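Local coordinates for cyclopropane mycolic acid synthase 1 (Mycobacterium tuberculosis, PDB 1KPH), which catalyses the conversion of a double bond to a cyclopropane ring at the distal position of an alpha mycolic acid, using a methylene group from S-adenosyl-L-methionine, at residues Gln13-Leu18 / Thr197-Gly202; Thr78-Val83 / Arg114-Leu119. One frame throughout, in Å; residues are numbered along the deposited sequence.

Contact 1: Gln13-Leu18 / Thr197-Gly202; sequences QAHYDL and TEIFPG. With 10A (didecyl-dimethyl-ammonium), chain G.
With CG turned away from its backbone N (chi1 -174°), the imidazole of His15 reaches from the last turn of helix 9-16 to Ile199 and Phe200 of segment 197-202. Phe200 holds its CG beside its own backbone N instead (chi1 -61°), and this swings the phenyl between that imidazole and the didecyl-dimethyl-ammonium ligand. His15 ND1 donates to Ile199 O at 2.9 Å. The bond is bent, 135° at the hydrogen, and the donor stands above the carbonyl plane. Histidine suits the place because its other nitrogen, NE2, hydrogen-bonds to Tyr33 OH, so both ring nitrogens have partners in a buried setting. Over one imidazole face lies the Phe200 rim, with CE2 3.3 Å from His15 NE2; the ring planes are inclined obliquely to each other. Beside this pair, Ile199 CG2 packs 3.5 Å from His15 CE1, and at the more exposed margin Ala14 CB touches Pro201 CG.

Phe200 offers one face to a decyl chain, whose C8 sits over the ring centre, 3.7 Å from CD1. Tyr16 crosses Phe200 at about a right angle, and its OH comes within 3.2 Å of C11, a methyl on the quaternary nitrogen. That hydroxyl is hydrogen-bonded to His141 NE2, and Tyr16 also touches S-adenosyl-L-homocysteine. The chemistry suits a lipid-like ligand: aromatic carbon against the decyl chain, consistent with a place for the substrate's acyl chain, and a hydroxyl oxygen beside the cationic head, whose charge it would probably help to stabilise.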
# COMPACT_ATOMS: atom_id res chain seq x y z
N GLN A 13 -10.86 8.26 2.46
CA GLN A 13 -11.15 9.23 1.41
C GLN A 13 -10.55 10.59 1.73
O GLN A 13 -10.25 11.37 0.83
CB GLN A 13 -12.67 9.36 1.22
CG GLN A 13 -13.29 8.19 0.47
CD GLN A 13 -14.81 8.30 0.38
OE1 GLN A 13 -15.35 9.39 0.22
NE2 GLN A 13 -15.49 7.16 0.48
N ALA A 14 -10.38 10.88 3.02
CA ALA A 14 -9.81 12.16 3.43
C ALA A 14 -8.46 12.38 2.76
O ALA A 14 -8.10 13.51 2.41
CB ALA A 14 -9.66 12.20 4.95
N HIS A 15 -7.71 11.30 2.57
CA HIS A 15 -6.39 11.39 1.96
C HIS A 15 -6.36 11.20 0.44
O HIS A 15 -5.93 12.09 -0.29
CB HIS A 15 -5.44 10.37 2.59
CG HIS A 15 -4.02 10.50 2.13
ND1 HIS A 15 -3.12 11.35 2.72
CD2 HIS A 15 -3.37 9.92 1.10
CE1 HIS A 15 -1.97 11.29 2.07
NE2 HIS A 15 -2.10 10.43 1.08
N TYR A 16 -6.84 10.05 -0.03
CA TYR A 16 -6.80 9.73 -1.46
C TYR A 16 -7.77 10.43 -2.40
O TYR A 16 -7.55 10.45 -3.61
CB TYR A 16 -6.90 8.22 -1.65
CG TYR A 16 -5.90 7.45 -0.82
CD1 TYR A 16 -6.24 6.99 0.45
CD2 TYR A 16 -4.61 7.21 -1.28
CE1 TYR A 16 -5.31 6.32 1.25
CE2 TYR A 16 -3.67 6.54 -0.49
CZ TYR A 16 -4.03 6.10 0.77
OH TYR A 16 -3.12 5.44 1.56
N ASP A 17 -8.84 11.01 -1.87
CA ASP A 17 -9.77 11.71 -2.75
C ASP A 17 -9.48 13.20 -2.79
O ASP A 17 -10.31 14.00 -3.22
CB ASP A 17 -11.22 11.46 -2.34
CG ASP A 17 -11.73 10.11 -2.79
OD1 ASP A 17 -11.25 9.62 -3.84
OD2 ASP A 17 -12.60 9.54 -2.11
N LEU A 18 -8.27 13.56 -2.36
CA LEU A 18 -7.85 14.96 -2.36
C LEU A 18 -7.91 15.52 -3.78
O LEU A 18 -8.50 16.57 -4.01
CB LEU A 18 -6.42 15.07 -1.83
CG LEU A 18 -5.79 16.46 -1.76
CD1 LEU A 18 -6.56 17.33 -0.78
CD2 LEU A 18 -4.33 16.34 -1.32
N THR A 197 -3.03 12.68 12.34
CA THR A 197 -3.95 13.80 12.42
C THR A 197 -4.14 14.59 11.13
O THR A 197 -5.26 14.96 10.79
CB THR A 197 -3.52 14.77 13.55
OG1 THR A 197 -2.21 15.28 13.28
CG2 THR A 197 -3.50 14.05 14.89
N GLU A 198 -3.05 14.85 10.41
CA GLU A 198 -3.14 15.64 9.18
C GLU A 198 -2.93 14.92 7.85
O GLU A 198 -3.21 15.50 6.80
CB GLU A 198 -2.18 16.82 9.27
CG GLU A 198 -2.52 17.82 10.36
CD GLU A 198 -1.49 18.91 10.51
OE1 GLU A 198 -1.19 19.59 9.50
OE2 GLU A 198 -0.98 19.10 11.64
N ILE A 199 -2.43 13.69 7.87
CA ILE A 199 -2.18 12.97 6.62
C ILE A 199 -3.05 11.73 6.47
O ILE A 199 -3.80 11.60 5.49
CB ILE A 199 -0.69 12.54 6.51
CG1 ILE A 199 0.22 13.73 6.80
CG2 ILE A 199 -0.41 11.99 5.12
CD1 ILE A 199 0.06 14.89 5.84
N PHE A 200 -2.95 10.80 7.42
CA PHE A 200 -3.74 9.58 7.34
C PHE A 200 -4.65 9.39 8.55
O PHE A 200 -4.31 8.66 9.48
CB PHE A 200 -2.82 8.37 7.20
CG PHE A 200 -1.97 8.40 5.96
CD1 PHE A 200 -0.60 8.59 6.04
CD2 PHE A 200 -2.55 8.24 4.70
CE1 PHE A 200 0.20 8.62 4.90
CE2 PHE A 200 -1.76 8.26 3.55
CZ PHE A 200 -0.39 8.46 3.65
N PRO A 201 -5.81 10.05 8.55
CA PRO A 201 -6.75 9.91 9.67
C PRO A 201 -7.10 8.44 9.85
O PRO A 201 -7.45 7.76 8.88
CB PRO A 201 -7.95 10.74 9.21
CG PRO A 201 -7.32 11.80 8.37
CD PRO A 201 -6.31 11.02 7.57
N GLY A 202 -7.00 7.94 11.07
CA GLY A 202 -7.34 6.55 11.34
C GLY A 202 -6.21 5.57 11.10
O GLY A 202 -6.34 4.39 11.39
C1 10A G . 1.82 5.50 13.78
C2 10A G . 0.62 5.82 12.87
C3 10A G . 0.91 5.33 11.44
C4 10A G . -0.20 5.60 10.41
C5 10A G . 0.29 5.05 9.07
C6 10A G . -0.65 5.28 7.87
C7 10A G . 0.09 4.68 6.67
C8 10A G . -0.58 4.93 5.31
C9 10A G . 0.34 4.33 4.22
C10 10A G . -0.16 4.72 2.83
N1 10A G . 0.66 4.47 1.56
C11 10A G . -0.13 5.09 0.42
C12 10A G . 0.76 3.00 1.25
C13 10A G . 2.10 5.00 1.54
C14 10A G . 2.45 6.50 1.81
C15 10A G . 3.93 6.82 2.12
C16 10A G . 4.58 6.21 3.38
C17 10A G . 3.97 6.72 4.70
C18 10A G . 4.65 6.13 5.94
C19 10A G . 4.00 6.69 7.22
C20 10A G . 4.74 6.13 8.45
C21 10A G . 4.16 6.68 9.75
C22 10A G . 4.95 6.10 10.92

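Contact 2: Thr78-Val83 / Arg114-Leu119; sequences TMMRAV and RSKRVL
Helix segment 78-83 runs nearly antiparallel to strand 116-119, at 168° between their directions and 10.4 Å at the closest approach of their axes, and the backbones come closest where Val83 and Arg114 face each other with CA atoms 6.9 Å apart. Long, flexible side chains bridge this separation. Met79 extends from the helix and then bends at its thioether (chi3 77°), which delivers CE to the strand backbone, 3.3 Å from Arg117 O. Unbranched methionine suits this reach, since a slim methyl can settle against a peptide. Met80 is folded at both of its later torsions, and its CE meets the aliphatic stem of Lys116 at CD, 4.1 Å away, the two chains crossing at about a right angle. One turn on from Met79, the short branched Val83 fits the narrower end: its CG1 lies 3.9 Å from Lys116 CE and 4.2 Å from Arg114 CB.

Lys116 thus gives its methylenes to the helix, while a bend at chi4 (58°) turns the ammonium back to Arg114 O, 2.7 Å from NZ; Asn112 O accepts a second bond. Arg114 directs its guanidinium to Asp87, and Arg117 pairs with Glu128.

Strand 116-119 is the outer parallel strand of the Rossmann-like sheet, hydrogen-bonded to strand 89-93. Met80, Lys116 and Val118 also touch helix 97-109, whereas Thr78, Arg81 and Ala82 of helix 77-86 pack on helix 45-57.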
# COMPACT_ATOMS: atom_id res chain seq x y z
N THR A 78 -1.11 -2.24 -10.19
CA THR A 78 -0.86 -3.65 -9.90
C THR A 78 -1.85 -4.56 -10.62
O THR A 78 -1.45 -5.57 -11.21
CB THR A 78 -0.89 -3.90 -8.38
OG1 THR A 78 0.23 -3.25 -7.78
CG2 THR A 78 -0.82 -5.40 -8.07
N MET A 79 -3.13 -4.19 -10.58
CA MET A 79 -4.19 -4.96 -11.24
C MET A 79 -3.93 -5.11 -12.74
O MET A 79 -4.02 -6.21 -13.29
CB MET A 79 -5.54 -4.25 -11.08
CG MET A 79 -6.19 -4.29 -9.71
SD MET A 79 -7.60 -3.14 -9.66
CE MET A 79 -8.84 -4.08 -10.58
N MET A 80 -3.63 -3.99 -13.39
CA MET A 80 -3.39 -4.01 -14.83
C MET A 80 -2.12 -4.76 -15.21
O MET A 80 -2.06 -5.38 -16.27
CB MET A 80 -3.35 -2.58 -15.37
CG MET A 80 -4.63 -1.78 -15.12
SD MET A 80 -6.17 -2.66 -15.48
CE MET A 80 -6.15 -2.70 -17.28
N ARG A 81 -1.11 -4.71 -14.34
CA ARG A 81 0.14 -5.43 -14.58
C ARG A 81 -0.15 -6.92 -14.49
O ARG A 81 0.33 -7.72 -15.29
CB ARG A 81 1.18 -5.04 -13.53
CG ARG A 81 2.49 -5.84 -13.56
CD ARG A 81 3.31 -5.51 -14.78
NE ARG A 81 4.65 -6.09 -14.75
CZ ARG A 81 5.56 -5.90 -15.71
NH1 ARG A 81 5.25 -5.15 -16.76
NH2 ARG A 81 6.76 -6.45 -15.64
N ALA A 82 -0.97 -7.29 -13.51
CA ALA A 82 -1.34 -8.68 -13.32
C ALA A 82 -2.03 -9.19 -14.59
O ALA A 82 -1.74 -10.28 -15.07
CB ALA A 82 -2.28 -8.82 -12.12
N VAL A 83 -2.94 -8.38 -15.13
CA VAL A 83 -3.65 -8.74 -16.35
C VAL A 83 -2.72 -8.85 -17.55
O VAL A 83 -2.62 -9.89 -18.20
CB VAL A 83 -4.74 -7.70 -16.69
CG1 VAL A 83 -5.33 -7.98 -18.07
CG2 VAL A 83 -5.84 -7.73 -15.65
N ARG A 114 -9.28 -10.60 -20.38
CA ARG A 114 -9.54 -11.02 -19.01
C ARG A 114 -10.57 -10.20 -18.26
O ARG A 114 -10.78 -9.02 -18.56
CB ARG A 114 -8.24 -11.05 -18.20
CG ARG A 114 -7.26 -12.12 -18.64
CD ARG A 114 -7.88 -13.51 -18.57
NE ARG A 114 -6.94 -14.53 -19.04
CZ ARG A 114 -7.22 -15.82 -19.15
NH1 ARG A 114 -8.42 -16.29 -18.81
NH2 ARG A 114 -6.29 -16.66 -19.58
N SER A 115 -11.22 -10.83 -17.29
CA SER A 115 -12.24 -10.19 -16.47
C SER A 115 -11.58 -9.18 -15.53
O SER A 115 -10.60 -9.51 -14.87
CB SER A 115 -13.00 -11.24 -15.66
OG SER A 115 -13.85 -10.64 -14.70
N LYS A 116 -12.13 -7.97 -15.47
CA LYS A 116 -11.58 -6.94 -14.60
C LYS A 116 -12.68 -6.20 -13.87
O LYS A 116 -13.61 -5.66 -14.48
CB LYS A 116 -10.77 -5.93 -15.42
CG LYS A 116 -9.86 -6.57 -16.45
CD LYS A 116 -9.10 -5.52 -17.25
CE LYS A 116 -8.67 -6.10 -18.58
NZ LYS A 116 -9.87 -6.58 -19.33
N ARG A 117 -12.57 -6.17 -12.54
CA ARG A 117 -13.56 -5.49 -11.72
C ARG A 117 -12.93 -4.63 -10.64
O ARG A 117 -11.98 -5.04 -9.98
CB ARG A 117 -14.48 -6.52 -11.04
CG ARG A 117 -15.46 -7.20 -11.97
CD ARG A 117 -16.58 -7.81 -11.15
NE ARG A 117 -16.13 -8.97 -10.38
CZ ARG A 117 -16.61 -9.31 -9.20
NH1 ARG A 117 -17.57 -8.59 -8.63
NH2 ARG A 117 -16.16 -10.40 -8.59
N VAL A 118 -13.48 -3.43 -10.47
CA VAL A 118 -13.01 -2.50 -9.44
C VAL A 118 -14.25 -2.09 -8.65
O VAL A 118 -15.24 -1.62 -9.22
CB VAL A 118 -12.34 -1.25 -10.05
CG1 VAL A 118 -13.31 -0.52 -10.96
CG2 VAL A 118 -11.86 -0.33 -8.94
N LEU A 119 -14.20 -2.27 -7.33
CA LEU A 119 -15.34 -1.93 -6.49
C LEU A 119 -15.04 -0.86 -5.45
O LEU A 119 -13.99 -0.86 -4.81
CB LEU A 119 -15.82 -3.20 -5.77
CG LEU A 119 -16.21 -4.39 -6.64
CD1 LEU A 119 -16.49 -5.60 -5.77
CD2 LEU A 119 -17.43 -4.04 -7.49

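Overall arrangement
From the N terminus, the chain passes through helix 9-16 and opens a long loop that contact 1 closes only at residues 197-202, after most of the Rossmann-like core has been built. Contact 2 is nested inside it: residues 78-83 and 114-119 close a shorter loop that holds strand 89-93 and helix 97-109. The two centres are 25 Å apart and the nearest atoms about 10 Å, without touching. Contact 1 ties the N-terminal helix to residues 197-202, which follow on from helix 186-199, beside the pocket that holds didecyl-dimethyl-ammonium, and it also borders the cofactor site; contact 2 fastens helix 77-86 to the outer strand of the sheet.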